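Local coordinates for protein DNA polymerase beta (Leishmania infantum, PDB 4P4M) that adds deoxynucleotides to a DNA primer as directed by the template, probably filling gaps during base excision repair, at residues D273-E278 with L287-S292; E278-P283 with D351-V356; N311-F316 with A338-G343. All coordinates share one frame; numbering follows the deposited sequence. Where two conformers were deposited one is given.

Contact 1 (D273-E278 with L287-S292). With D3T (2',3'-dideoxy-thymidine-5'-triphosphate), chain D; nucleotides of chain B; nucleotides of chain C.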
loop_
_atom_site.group_PDB
_atom_site.type_symbol
_atom_site.label_atom_id
_atom_site.label_comp_id
_atom_site.label_asym_id
_atom_site.label_seq_id
_atom_site.Cartn_x
_atom_site.Cartn_y
_atom_site.Cartn_z
ATOM N N ASP A 273 -4.429 -0.340 3.539
ATOM C CA ASP A 273 -4.044 -0.409 2.125
ATOM C C ASP A 273 -4.015 -1.876 1.692
ATOM O O ASP A 273 -3.372 -2.695 2.348
ATOM C CB ASP A 273 -2.639 0.203 1.914
ATOM C CG ASP A 273 -2.603 1.715 2.118
ATOM O OD1 ASP A 273 -3.670 2.356 2.265
ATOM O OD2 ASP A 273 -1.485 2.272 2.105
ATOM N N ILE A 274 -4.715 -2.223 0.609
ATOM C CA ILE A 274 -4.692 -3.608 0.107
ATOM C C ILE A 274 -4.158 -3.632 -1.334
ATOM O O ILE A 274 -4.639 -2.872 -2.170
ATOM C CB ILE A 274 -6.114 -4.246 0.147
ATOM C CG1 ILE A 274 -6.746 -4.087 1.538
ATOM C CG2 ILE A 274 -6.076 -5.730 -0.313
ATOM C CD1 ILE A 274 -8.256 -4.404 1.602
ATOM N N ARG A 275 -3.139 -4.456 -1.609
ATOM C CA ARG A 275 -2.619 -4.588 -2.977
ATOM C C ARG A 275 -2.843 -6.016 -3.470
ATOM O O ARG A 275 -2.506 -6.985 -2.786
ATOM C CB ARG A 275 -1.119 -4.226 -3.082
ATOM C CG ARG A 275 -0.758 -2.716 -3.075
ATOM C CD ARG A 275 -1.016 -1.990 -4.418
ATOM N NE ARG A 275 -0.351 -2.616 -5.567
ATOM C CZ ARG A 275 0.696 -2.090 -6.202
ATOM N NH1 ARG A 275 1.177 -0.925 -5.803
ATOM N NH2 ARG A 275 1.256 -2.720 -7.241
ATOM N N LEU A 276 -3.426 -6.139 -4.663
ATOM C CA LEU A 276 -3.673 -7.443 -5.284
ATOM C C LEU A 276 -2.482 -7.796 -6.191
ATOM O O LEU A 276 -2.126 -7.011 -7.074
ATOM C CB LEU A 276 -4.969 -7.392 -6.119
ATOM C CG LEU A 276 -5.333 -8.647 -6.934
ATOM C CD1 LEU A 276 -5.557 -9.897 -6.056
ATOM C CD2 LEU A 276 -6.577 -8.382 -7.837
ATOM N N ILE A 277 -1.872 -8.960 -5.965
ATOM C CA ILE A 277 -0.578 -9.308 -6.584
ATOM C C ILE A 277 -0.634 -10.719 -7.178
ATOM O O ILE A 277 -1.190 -11.624 -6.552
ATOM C CB ILE A 277 0.568 -9.264 -5.524
ATOM C CG1 ILE A 277 0.755 -7.846 -4.959
ATOM C CG2 ILE A 277 1.908 -9.814 -6.102
ATOM C CD1 ILE A 277 1.221 -6.799 -5.987
ATOM N N GLU A 278 -0.085 -10.902 -8.385
ATOM C CA GLU A 278 -0.041 -12.223 -9.030
ATOM C C GLU A 278 0.857 -13.189 -8.246
ATOM O O GLU A 278 1.882 -12.787 -7.688
ATOM C CB GLU A 278 0.474 -12.131 -10.480
ATOM C CG GLU A 278 -0.417 -11.333 -11.466
ATOM C CD GLU A 278 -1.620 -12.122 -12.005
ATOM O OE1 GLU A 278 -1.650 -13.369 -11.890
ATOM O OE2 GLU A 278 -2.538 -11.480 -12.566
ATOM N N LEU A 287 9.039 -8.101 -0.556
ATOM C CA LEU A 287 10.163 -7.175 -0.384
ATOM C C LEU A 287 9.704 -5.723 -0.472
ATOM O O LEU A 287 10.030 -4.901 0.387
ATOM C CB LEU A 287 11.246 -7.403 -1.443
ATOM C CG LEU A 287 12.328 -8.443 -1.189
ATOM C CD1 LEU A 287 13.107 -8.694 -2.486
ATOM C CD2 LEU A 287 13.261 -7.984 -0.049
ATOM N N THR A 288 8.966 -5.404 -1.531
ATOM C CA THR A 288 8.540 -4.024 -1.770
ATOM C C THR A 288 7.657 -3.502 -0.645
ATOM O O THR A 288 7.880 -2.399 -0.121
ATOM C CB THR A 288 7.764 -3.886 -3.111
ATOM O OG1 THR A 288 8.657 -4.099 -4.210
ATOM C CG2 THR A 288 7.141 -2.496 -3.232
ATOM N N PHE A 289 6.638 -4.273 -0.275
ATOM C CA PHE A 289 5.657 -3.737 0.672
ATOM C C PHE A 289 6.088 -3.843 2.133
ATOM O O PHE A 289 5.480 -3.244 3.003
ATOM C CB PHE A 289 4.247 -4.282 0.402
ATOM C CG PHE A 289 3.758 -3.945 -0.980
ATOM C CD1 PHE A 289 3.611 -2.618 -1.359
ATOM C CD2 PHE A 289 3.494 -4.939 -1.906
ATOM C CE1 PHE A 289 3.185 -2.282 -2.641
ATOM C CE2 PHE A 289 3.070 -4.612 -3.193
ATOM C CZ PHE A 289 2.916 -3.284 -3.554
ATOM N N THR A 290 7.165 -4.582 2.383
ATOM C CA THR A 290 7.807 -4.583 3.699
ATOM C C THR A 290 8.727 -3.361 3.880
ATOM O O THR A 290 8.781 -2.775 4.956
ATOM C CB THR A 290 8.577 -5.917 3.961
ATOM O OG1 THR A 290 7.648 -7.012 3.935
ATOM C CG2 THR A 290 9.276 -5.899 5.344
ATOM N N GLY A 291 9.436 -2.957 2.829
ATOM C CA GLY A 291 10.290 -1.779 2.935
ATOM C C GLY A 291 11.459 -2.011 3.889
ATOM O O GLY A 291 11.920 -3.152 4.025
ATOM N N SER A 292 11.951 -0.971 4.568
ATOM C CA SER A 292 11.441 0.395 4.528
ATOM C C SER A 292 11.571 1.041 3.158
ATOM O O SER A 292 12.153 0.469 2.235
ATOM C CB SER A 292 12.243 1.255 5.516
ATOM O OG SER A 292 13.560 1.453 5.007
HETATM P PA D3T D . 4.445 2.944 4.503
HETATM O O1A D3T D . 3.129 2.384 4.924
HETATM O O2A D3T D . 4.373 4.330 3.926
HETATM O "O5'" D3T D . 4.486 2.085 2.939
HETATM C "C5'" D3T D . 4.507 0.752 3.033
HETATM C "C4'" D3T D . 5.636 0.120 2.126
HETATM O "O4'" D3T D . 5.618 0.701 0.818
HETATM C "C1'" D3T D . 6.915 0.826 0.339
HETATM N N1 D3T D . 7.158 2.235 -0.093
HETATM C C6 D3T D . 6.685 3.276 0.689
HETATM C C2 D3T D . 7.929 2.504 -1.292
HETATM O O2 D3T D . 8.358 1.606 -1.976
HETATM N N3 D3T D . 8.152 3.865 -1.626
HETATM C C4 D3T D . 7.659 4.806 -0.832
HETATM O O4 D3T D . 7.889 6.088 -1.180
HETATM C C5 D3T D . 6.901 4.601 0.360
HETATM C C5M D3T D . 6.421 5.757 1.144
HETATM C "C2'" D3T D . 7.914 0.461 1.461
HETATM C "C3'" D3T D . 7.036 0.445 2.695
HETATM O O3A D3T D . 5.797 2.421 5.045
HETATM P PB D3T D . 5.935 1.679 6.616
HETATM O O1B D3T D . 4.923 0.594 6.482
HETATM O O2B D3T D . 7.363 1.258 6.419
HETATM O O3B D3T D . 5.736 2.607 7.823
HETATM P PG D3T D . 4.379 3.142 8.704
HETATM O O1G D3T D . 3.164 2.535 8.069
HETATM O O2G D3T D . 4.447 4.652 8.531
HETATM O O3G D3T D . 4.621 2.620 10.104
ATOM P P DA B 5 -0.272 6.703 1.964
ATOM O OP1 DA B 5 -1.325 6.158 2.846
ATOM O OP2 DA B 5 0.952 7.261 2.568
ATOM O "O5'" DA B 5 0.093 5.565 0.918
ATOM C "C5'" DA B 5 0.755 4.399 1.291
ATOM C "C4'" DA B 5 0.817 3.470 0.098
ATOM O "O4'" DA B 5 1.396 4.164 -1.040
ATOM C "C3'" DA B 5 1.732 2.279 0.350
ATOM O "O3'" DA B 5 1.391 1.201 -0.536
ATOM C "C2'" DA B 5 3.083 2.928 0.043
ATOM C "C1'" DA B 5 2.723 3.677 -1.235
ATOM N N9 DA B 5 3.602 4.782 -1.651
ATOM C C8 DA B 5 3.657 6.062 -1.171
ATOM N N7 DA B 5 4.532 6.829 -1.790
ATOM C C5 DA B 5 5.091 5.998 -2.752
ATOM C C6 DA B 5 6.085 6.195 -3.742
ATOM N N6 DA B 5 6.733 7.352 -3.938
ATOM N N1 DA B 5 6.397 5.144 -4.535
ATOM C C2 DA B 5 5.752 3.987 -4.343
ATOM N N3 DA B 5 4.809 3.684 -3.448
ATOM C C4 DA B 5 4.519 4.738 -2.677
ATOM P P DC C 4 1.541 -0.016 -11.424
ATOM O OP1 DC C 4 1.077 -1.398 -11.685
ATOM O OP2 DC C 4 1.801 0.908 -12.553
ATOM O "O5'" DC C 4 0.482 0.704 -10.468
ATOM C "C5'" DC C 4 0.140 0.133 -9.200
ATOM C "C4'" DC C 4 -1.057 0.848 -8.598
ATOM O "O4'" DC C 4 -0.610 2.138 -8.090
ATOM C "C3'" DC C 4 -2.221 1.118 -9.548
ATOM O "O3'" DC C 4 -3.404 0.863 -8.785
ATOM C "C2'" DC C 4 -2.028 2.590 -9.939
ATOM C "C1'" DC C 4 -1.311 3.187 -8.719
ATOM N N1 DC C 4 -0.289 4.250 -9.041
ATOM C C2 DC C 4 -0.290 5.422 -8.281
ATOM O O2 DC C 4 -1.137 5.537 -7.384
ATOM N N3 DC C 4 0.618 6.398 -8.548
ATOM C C4 DC C 4 1.509 6.222 -9.527
ATOM N N4 DC C 4 2.386 7.217 -9.744
ATOM C C5 DC C 4 1.530 5.031 -10.324
ATOM C C6 DC C 4 0.626 4.072 -10.049
#
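Arg275 and Phe289 mark the closest backbone approach of strand 270-277 to the C-terminal end of helix 282-290, yet their CA atoms are 9.1 Å apart. No hydrogen bond crosses, so side chains span the gap between the palm sheet of this family X polymerase and the helix that ends beside the nucleotide. The helix stops at Gly291, which has positive phi, and the cis peptide before Ser292 follows, as in the TGS turn of DNA polymerase beta. In the conformer described, Arg275 bends at chi2 (-77°) and again at chi3, which folds its head back over the phenyl edge. Phe289 CZ then stands over the centre of the guanidinium, 3.7 Å from Arg275 CZ. Ring and guanidinium planes are 67° apart: the ring offers its edge, not its face, to the charged group. The sugar of DC4 of chain C lies on the other guanidinium face, with C5' 3.6 Å from Arg275 NH2, and Glu312 takes that nitrogen in a salt bridge. The Phe289 side chain is also about 5 Å from that of the magnesium ligand Asp198, consistent with the closed state, where the equivalent phenylalanine of DNA polymerase beta inserts between arginine and aspartate. The dideoxynucleotide sits on the helix end, its C2' 3.3 Å from Thr288 O. Farther along the strand, Ile277 CD1 reaches the ring edge, 4.0 Å from Phe289 CE2.

Contact 2 (E278-P283 with D351-V356); sequences ETKSVP and DKRVEV
Arg353, Lys280 and Val356 bury the most surface here, in a contact at the protein surface between the 3-10 turn that leads into helix 282-290 and the irregular segment 351-356 of the polymerase X thumb region. The aliphatic part of Lys280 lies over one face of the Arg353 guanidinium: Lys280 CD is 3.6 Å from Arg353 CZ and displaced toward the rim of the planar group. Lys280 CG sits between its own backbone N and carbonyl carbon (chi1 69°), which carries the methylenes across that face. The ammonium stays apart, with Lys280 NZ 4.8 Å from Arg353 NE. These like charges are probably moderated by Glu350, which forms a salt bridge with Arg353 NE and a long, weak ion pair with Lys280 NZ. Arg353 NH1 is also fixed, by a hydrogen bond to Tyr313 O. Val356 packs against the first turn of the helix, its CG2 4.2 Å from Pro283 CB. With no direct hydrogen bond between the segments, two waters join their backbones through Lys280 O. One is 3.1 Å from Lys280 O and accepts from Val356 N at 3.2 Å; the other lies 2.9 Å from Lys280 O and 2.6 Å from Val356 O.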
loop_
_atom_site.group_PDB
_atom_site.type_symbol
_atom_site.label_atom_id
_atom_site.label_comp_id
_atom_site.label_asym_id
_atom_site.label_seq_id
_atom_site.Cartn_x
_atom_site.Cartn_y
_atom_site.Cartn_z
ATOM N N GLU A 278 -0.085 -10.902 -8.385
ATOM C CA GLU A 278 -0.041 -12.223 -9.030
ATOM C C GLU A 278 0.857 -13.189 -8.246
ATOM O O GLU A 278 1.882 -12.787 -7.688
ATOM C CB GLU A 278 0.474 -12.131 -10.480
ATOM C CG GLU A 278 -0.417 -11.333 -11.466
ATOM C CD GLU A 278 -1.620 -12.122 -12.005
ATOM O OE1 GLU A 278 -1.650 -13.369 -11.890
ATOM O OE2 GLU A 278 -2.538 -11.480 -12.566
ATOM N N THR A 279 0.501 -14.470 -8.249
ATOM C CA THR A 279 1.255 -15.475 -7.486
ATOM C C THR A 279 2.780 -15.433 -7.701
ATOM O O THR A 279 3.555 -15.388 -6.726
ATOM C CB THR A 279 0.733 -16.906 -7.754
ATOM O OG1 THR A 279 -0.664 -16.962 -7.451
ATOM C CG2 THR A 279 1.480 -17.927 -6.878
ATOM N N LYS A 280 3.223 -15.446 -8.958
ATOM C CA LYS A 280 4.670 -15.460 -9.236
ATOM C C LYS A 280 5.383 -14.196 -8.742
ATOM O O LYS A 280 6.621 -14.180 -8.617
ATOM C CB LYS A 280 4.954 -15.653 -10.737
ATOM C CG LYS A 280 4.557 -14.443 -11.584
ATOM C CD LYS A 280 4.957 -14.587 -13.075
ATOM C CE LYS A 280 4.088 -15.601 -13.818
ATOM N NZ LYS A 280 4.376 -15.609 -15.304
ATOM N N SER A 281 4.615 -13.135 -8.488
ATOM C CA SER A 281 5.179 -11.864 -8.009
ATOM C C SER A 281 5.258 -11.751 -6.486
ATOM O O SER A 281 5.759 -10.760 -5.960
ATOM C CB SER A 281 4.348 -10.682 -8.551
ATOM O OG SER A 281 4.477 -10.564 -9.962
ATOM N N VAL A 282 4.746 -12.740 -5.761
ATOM C CA VAL A 282 4.646 -12.588 -4.304
ATOM C C VAL A 282 5.992 -12.335 -3.561
ATOM O O VAL A 282 6.064 -11.472 -2.691
ATOM C CB VAL A 282 3.811 -13.738 -3.664
ATOM C CG1 VAL A 282 3.950 -13.748 -2.150
ATOM C CG2 VAL A 282 2.329 -13.590 -4.077
ATOM N N PRO A 283 7.067 -13.068 -3.910
ATOM C CA PRO A 283 8.326 -12.802 -3.187
ATOM C C PRO A 283 8.841 -11.369 -3.374
ATOM O O PRO A 283 9.315 -10.747 -2.412
ATOM C CB PRO A 283 9.312 -13.815 -3.807
ATOM C CG PRO A 283 8.412 -14.953 -4.289
ATOM C CD PRO A 283 7.169 -14.243 -4.796
ATOM N N ASP A 351 9.803 -11.703 -20.576
ATOM C CA ASP A 351 10.880 -12.539 -21.110
ATOM C C ASP A 351 12.205 -12.342 -20.364
ATOM O O ASP A 351 13.084 -13.213 -20.405
ATOM C CB ASP A 351 11.110 -12.258 -22.602
ATOM C CG ASP A 351 10.005 -12.805 -23.486
ATOM O OD1 ASP A 351 9.299 -13.745 -23.062
ATOM O OD2 ASP A 351 9.850 -12.293 -24.617
ATOM N N LYS A 352 12.351 -11.194 -19.709
ATOM C CA LYS A 352 13.579 -10.865 -18.969
ATOM C C LYS A 352 13.557 -11.344 -17.516
ATOM O O LYS A 352 14.547 -11.184 -16.796
ATOM C CB LYS A 352 13.816 -9.351 -18.964
ATOM C CG LYS A 352 13.794 -8.682 -20.341
ATOM C CD LYS A 352 14.985 -9.091 -21.173
ATOM C CE LYS A 352 15.165 -8.165 -22.374
ATOM N NZ LYS A 352 14.136 -8.419 -23.412
ATOM N N ARG A 353 12.438 -11.921 -17.081
ATOM C CA ARG A 353 12.277 -12.276 -15.671
ATOM C C ARG A 353 13.294 -13.313 -15.197
ATOM O O ARG A 353 13.510 -14.338 -15.850
ATOM C CB ARG A 353 10.858 -12.803 -15.378
ATOM C CG ARG A 353 10.672 -13.243 -13.897
ATOM C CD ARG A 353 9.315 -13.952 -13.637
ATOM N NE ARG A 353 8.178 -13.082 -13.945
ATOM C CZ ARG A 353 7.646 -12.209 -13.095
ATOM N NH1 ARG A 353 8.145 -12.083 -11.869
ATOM N NH2 ARG A 353 6.616 -11.458 -13.470
ATOM N N VAL A 354 13.916 -13.041 -14.053
ATOM C CA VAL A 354 14.651 -14.067 -13.325
ATOM C C VAL A 354 13.705 -14.577 -12.242
ATOM O O VAL A 354 13.382 -13.850 -11.290
ATOM C CB VAL A 354 15.928 -13.513 -12.663
ATOM C CG1 VAL A 354 16.560 -14.566 -11.735
ATOM C CG2 VAL A 354 16.916 -13.050 -13.726
ATOM N N GLU A 355 13.241 -15.813 -12.394
ATOM C CA GLU A 355 12.302 -16.378 -11.432
ATOM C C GLU A 355 12.911 -16.468 -10.036
ATOM O O GLU A 355 14.064 -16.874 -9.881
ATOM C CB GLU A 355 11.821 -17.757 -11.892
ATOM C CG GLU A 355 10.920 -17.706 -13.114
ATOM C CD GLU A 355 10.472 -19.088 -13.556
ATOM O OE1 GLU A 355 10.410 -19.999 -12.696
ATOM O OE2 GLU A 355 10.191 -19.260 -14.763
ATOM N N VAL A 356 12.140 -16.078 -9.023
ATOM C CA VAL A 356 12.580 -16.228 -7.634
ATOM C C VAL A 356 11.476 -16.850 -6.779
ATOM O O VAL A 356 10.298 -16.677 -7.080
ATOM C CB VAL A 356 13.044 -14.878 -7.025
ATOM C CG1 VAL A 356 14.271 -14.361 -7.753
ATOM C CG2 VAL A 356 11.906 -13.838 -7.056
HETATM O O HOH W 1 9.109 -15.506 -9.891
HETATM O O HOH W 2 7.722 -16.747 -7.679
#

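Contact 3 (N311-F316 with A338-G343); sequences NEYGLF and AGEELG. With nucleotides of chain C.
Asn311 places CG between its backbone N and carbonyl carbon (chi1 59°), while Glu340 bends at chi2 (100°), and so the two meet. Their ends approach from opposite directions, amide and carboxylate planes almost perpendicular. Asn311 ND2 lies 2.8 Å from Glu340 OE1, but the N-H points well off the acceptor (120°), so this hydrogen bond is weak. The same amide nitrogen donates a straighter bond to OP1 of DA3 of chain C at 2.9 Å. Asn311 OD1 faces back to its own chain: Tyr313 N, above the carbonyl plane, closes an Asx turn, and Gly314 N, three residues on, extends it to an Asx motif that holds the amide in place. The Tyr313 ring packs between Gly343, whose O is 3.4 Å from Tyr313 CD1, and Glu312 CG on the opposite face. Glu340 CG comes obliquely, 3.7 Å from Tyr313 CD2. At the far end of the ring, Tyr313 OH donates to OP1 of DC4 of chain C at 2.7 Å, and Ala338 N donates to OP2 of DA3 of chain C at 3.0 Å. The 311-314 turn and the backbone just before strand 340-341 thus hold consecutive phosphates of one DNA strand. Glu340 OE2 is 2.9 Å from OP1 of DA3 of chain C, and the Asn311 amide nitrogen, shared between carboxylate and phosphate, ties both groups to the turn.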
loop_
_atom_site.group_PDB
_atom_site.type_symbol
_atom_site.label_atom_id
_atom_site.label_comp_id
_atom_site.label_asym_id
_atom_site.label_seq_id
_atom_site.Cartn_x
_atom_site.Cartn_y
_atom_site.Cartn_z
ATOM N N ASN A 311 11.087 -4.383 -9.088
ATOM C CA ASN A 311 9.845 -3.781 -8.592
ATOM C C ASN A 311 9.013 -4.846 -7.863
ATOM O O ASN A 311 9.518 -5.938 -7.584
ATOM C CB ASN A 311 9.056 -3.094 -9.733
ATOM C CG ASN A 311 8.688 -4.055 -10.852
ATOM O OD1 ASN A 311 8.490 -5.244 -10.612
ATOM N ND2 ASN A 311 8.604 -3.543 -12.088
ATOM N N GLU A 312 7.757 -4.543 -7.532
ATOM C CA GLU A 312 6.953 -5.526 -6.797
ATOM C C GLU A 312 6.601 -6.745 -7.640
ATOM O O GLU A 312 6.293 -7.812 -7.096
ATOM C CB GLU A 312 5.668 -4.908 -6.215
ATOM C CG GLU A 312 4.748 -4.233 -7.245
ATOM C CD GLU A 312 4.986 -2.729 -7.342
ATOM O OE1 GLU A 312 6.153 -2.300 -7.512
ATOM O OE2 GLU A 312 3.996 -1.971 -7.235
ATOM N N TYR A 313 6.651 -6.584 -8.962
ATOM C CA TYR A 313 6.207 -7.632 -9.875
ATOM C C TYR A 313 7.290 -8.648 -10.220
ATOM O O TYR A 313 6.982 -9.788 -10.593
ATOM C CB TYR A 313 5.628 -7.016 -11.149
ATOM C CG TYR A 313 4.488 -6.068 -10.866
ATOM C CD1 TYR A 313 3.323 -6.526 -10.263
ATOM C CD2 TYR A 313 4.572 -4.716 -11.196
ATOM C CE1 TYR A 313 2.268 -5.657 -9.986
ATOM C CE2 TYR A 313 3.519 -3.845 -10.928
ATOM C CZ TYR A 313 2.368 -4.330 -10.328
ATOM O OH TYR A 313 1.296 -3.495 -10.059
ATOM N N GLY A 314 8.557 -8.254 -10.093
ATOM C CA GLY A 314 9.625 -9.208 -10.377
ATOM C C GLY A 314 11.021 -8.615 -10.393
ATOM O O GLY A 314 11.198 -7.416 -10.159
ATOM N N LEU A 315 12.006 -9.478 -10.641
ATOM C CA LEU A 315 13.394 -9.072 -10.862
ATOM C C LEU A 315 13.684 -9.352 -12.330
ATOM O O LEU A 315 13.580 -10.503 -12.765
ATOM C CB LEU A 315 14.341 -9.894 -9.962
ATOM C CG LEU A 315 15.858 -9.700 -10.123
ATOM C CD1 LEU A 315 16.288 -8.268 -9.735
ATOM C CD2 LEU A 315 16.640 -10.731 -9.306
ATOM N N PHE A 316 14.029 -8.313 -13.102
ATOM C CA PHE A 316 14.131 -8.447 -14.564
ATOM C C PHE A 316 15.539 -8.087 -15.052
ATOM O O PHE A 316 16.055 -7.023 -14.725
ATOM C CB PHE A 316 13.084 -7.546 -15.257
ATOM C CG PHE A 316 11.671 -7.802 -14.800
ATOM C CD1 PHE A 316 10.917 -8.814 -15.379
ATOM C CD2 PHE A 316 11.111 -7.047 -13.772
ATOM C CE1 PHE A 316 9.614 -9.069 -14.943
ATOM C CE2 PHE A 316 9.814 -7.287 -13.328
ATOM C CZ PHE A 316 9.059 -8.299 -13.913
ATOM N N ALA A 338 7.490 0.925 -16.142
ATOM C CA ALA A 338 8.499 0.223 -16.936
ATOM C C ALA A 338 7.919 -0.740 -17.986
ATOM O O ALA A 338 8.626 -1.148 -18.913
ATOM C CB ALA A 338 9.480 -0.529 -16.010
ATOM N N GLY A 339 6.648 -1.116 -17.833
ATOM C CA GLY A 339 5.997 -1.994 -18.790
ATOM C C GLY A 339 5.095 -3.062 -18.190
ATOM O O GLY A 339 5.259 -4.243 -18.484
ATOM N N GLU A 340 4.139 -2.648 -17.361
ATOM C CA GLU A 340 3.153 -3.566 -16.787
ATOM C C GLU A 340 1.728 -3.051 -16.999
ATOM O O GLU A 340 1.477 -1.845 -16.933
ATOM C CB GLU A 340 3.374 -3.736 -15.270
ATOM C CG GLU A 340 4.721 -4.284 -14.859
ATOM C CD GLU A 340 5.689 -3.200 -14.395
ATOM O OE1 GLU A 340 6.896 -3.493 -14.366
ATOM O OE2 GLU A 340 5.253 -2.079 -14.046
ATOM N N GLU A 341 0.787 -3.964 -17.231
ATOM C CA GLU A 341 -0.625 -3.599 -17.314
ATOM C C GLU A 341 -1.457 -4.548 -16.445
ATOM O O GLU A 341 -1.276 -5.768 -16.499
ATOM C CB GLU A 341 -1.086 -3.595 -18.783
ATOM C CG GLU A 341 -0.340 -2.543 -19.617
ATOM C CD GLU A 341 -0.822 -2.413 -21.061
ATOM O OE1 GLU A 341 -1.218 -3.423 -21.677
ATOM O OE2 GLU A 341 -0.792 -1.281 -21.584
ATOM N N LEU A 342 -2.349 -3.984 -15.635
ATOM C CA LEU A 342 -3.168 -4.788 -14.717
ATOM C C LEU A 342 -2.312 -5.753 -13.890
ATOM O O LEU A 342 -2.729 -6.881 -13.617
ATOM C CB LEU A 342 -4.269 -5.544 -15.479
ATOM C CG LEU A 342 -5.356 -4.645 -16.063
ATOM C CD1 LEU A 342 -6.297 -5.420 -16.991
ATOM C CD2 LEU A 342 -6.127 -3.958 -14.938
ATOM N N GLY A 343 -1.118 -5.308 -13.495
ATOM C CA GLY A 343 -0.280 -6.091 -12.591
ATOM C C GLY A 343 0.572 -7.165 -13.251
ATOM O O GLY A 343 1.195 -7.972 -12.561
ATOM P P DA C 3 7.959 0.351 -12.445
ATOM O OP1 DA C 3 7.790 -0.988 -13.057
ATOM O OP2 DA C 3 8.134 1.550 -13.299
ATOM O "O5'" DA C 3 6.704 0.657 -11.513
ATOM C "C5'" DA C 3 6.322 -0.275 -10.504
ATOM C "C4'" DA C 3 5.082 0.249 -9.804
ATOM O "O4'" DA C 3 5.436 1.395 -8.991
ATOM C "C3'" DA C 3 3.986 0.703 -10.765
ATOM O "O3'" DA C 3 2.866 -0.115 -10.512
ATOM C "C2'" DA C 3 3.700 2.145 -10.353
ATOM C "C1'" DA C 3 4.344 2.282 -8.975
ATOM N N9 DA C 3 4.821 3.646 -8.754
ATOM C C8 DA C 3 5.801 4.288 -9.460
ATOM N N7 DA C 3 6.018 5.523 -9.061
ATOM C C5 DA C 3 5.110 5.705 -8.029
ATOM C C6 DA C 3 4.831 6.810 -7.203
ATOM N N6 DA C 3 5.482 7.985 -7.298
ATOM N N1 DA C 3 3.854 6.662 -6.278
ATOM C C2 DA C 3 3.205 5.489 -6.196
ATOM N N3 DA C 3 3.376 4.386 -6.925
ATOM C C4 DA C 3 4.356 4.557 -7.831
ATOM P P DC C 4 1.541 -0.016 -11.424
ATOM O OP1 DC C 4 1.077 -1.398 -11.685
ATOM O OP2 DC C 4 1.801 0.908 -12.553
ATOM O "O5'" DC C 4 0.482 0.704 -10.468
ATOM C "C5'" DC C 4 0.140 0.133 -9.200
ATOM C "C4'" DC C 4 -1.057 0.848 -8.598
ATOM O "O4'" DC C 4 -0.610 2.138 -8.090
ATOM C "C3'" DC C 4 -2.221 1.118 -9.548
ATOM O "O3'" DC C 4 -3.404 0.863 -8.785
ATOM C "C2'" DC C 4 -2.028 2.590 -9.939
ATOM C "C1'" DC C 4 -1.311 3.187 -8.719
ATOM N N1 DC C 4 -0.289 4.250 -9.041
ATOM C C2 DC C 4 -0.290 5.422 -8.281
ATOM O O2 DC C 4 -1.137 5.537 -7.384
ATOM N N3 DC C 4 0.618 6.398 -8.548
ATOM C C4 DC C 4 1.509 6.222 -9.527
ATOM N N4 DC C 4 2.386 7.217 -9.744
ATOM C C5 DC C 4 1.530 5.031 -10.324
ATOM C C6 DC C 4 0.626 4.072 -10.049
#

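How the contacts relate
The three contacts form a chain leading outward from the nucleotide pocket. Contact 1 contributes Thr288, Phe289 and Gly291 to that pocket; in contact 3, farther out, the side chain of Asn311 is about 9 Å from the bound 2',3'-dideoxy-thymidine-5'-triphosphate. Their centres are 13 Å apart and are bridged by the salt link from Arg275 NH2 to Glu312 OE2 (2.8 Å). Contact 2, away from the annotated sites, shares Glu278 and helix 282-290 with contact 1. It also encloses contact 3 in sequence, their centres 9 Å apart. Two probable hydrogen bonds connect them: Ser281 OG to Tyr313 O (2.7 Å) joins the DNA-binding turn to the start of the helix, and Val354 N to Leu315 O (2.9 Å) ties strand 315-317 to segment 351-356.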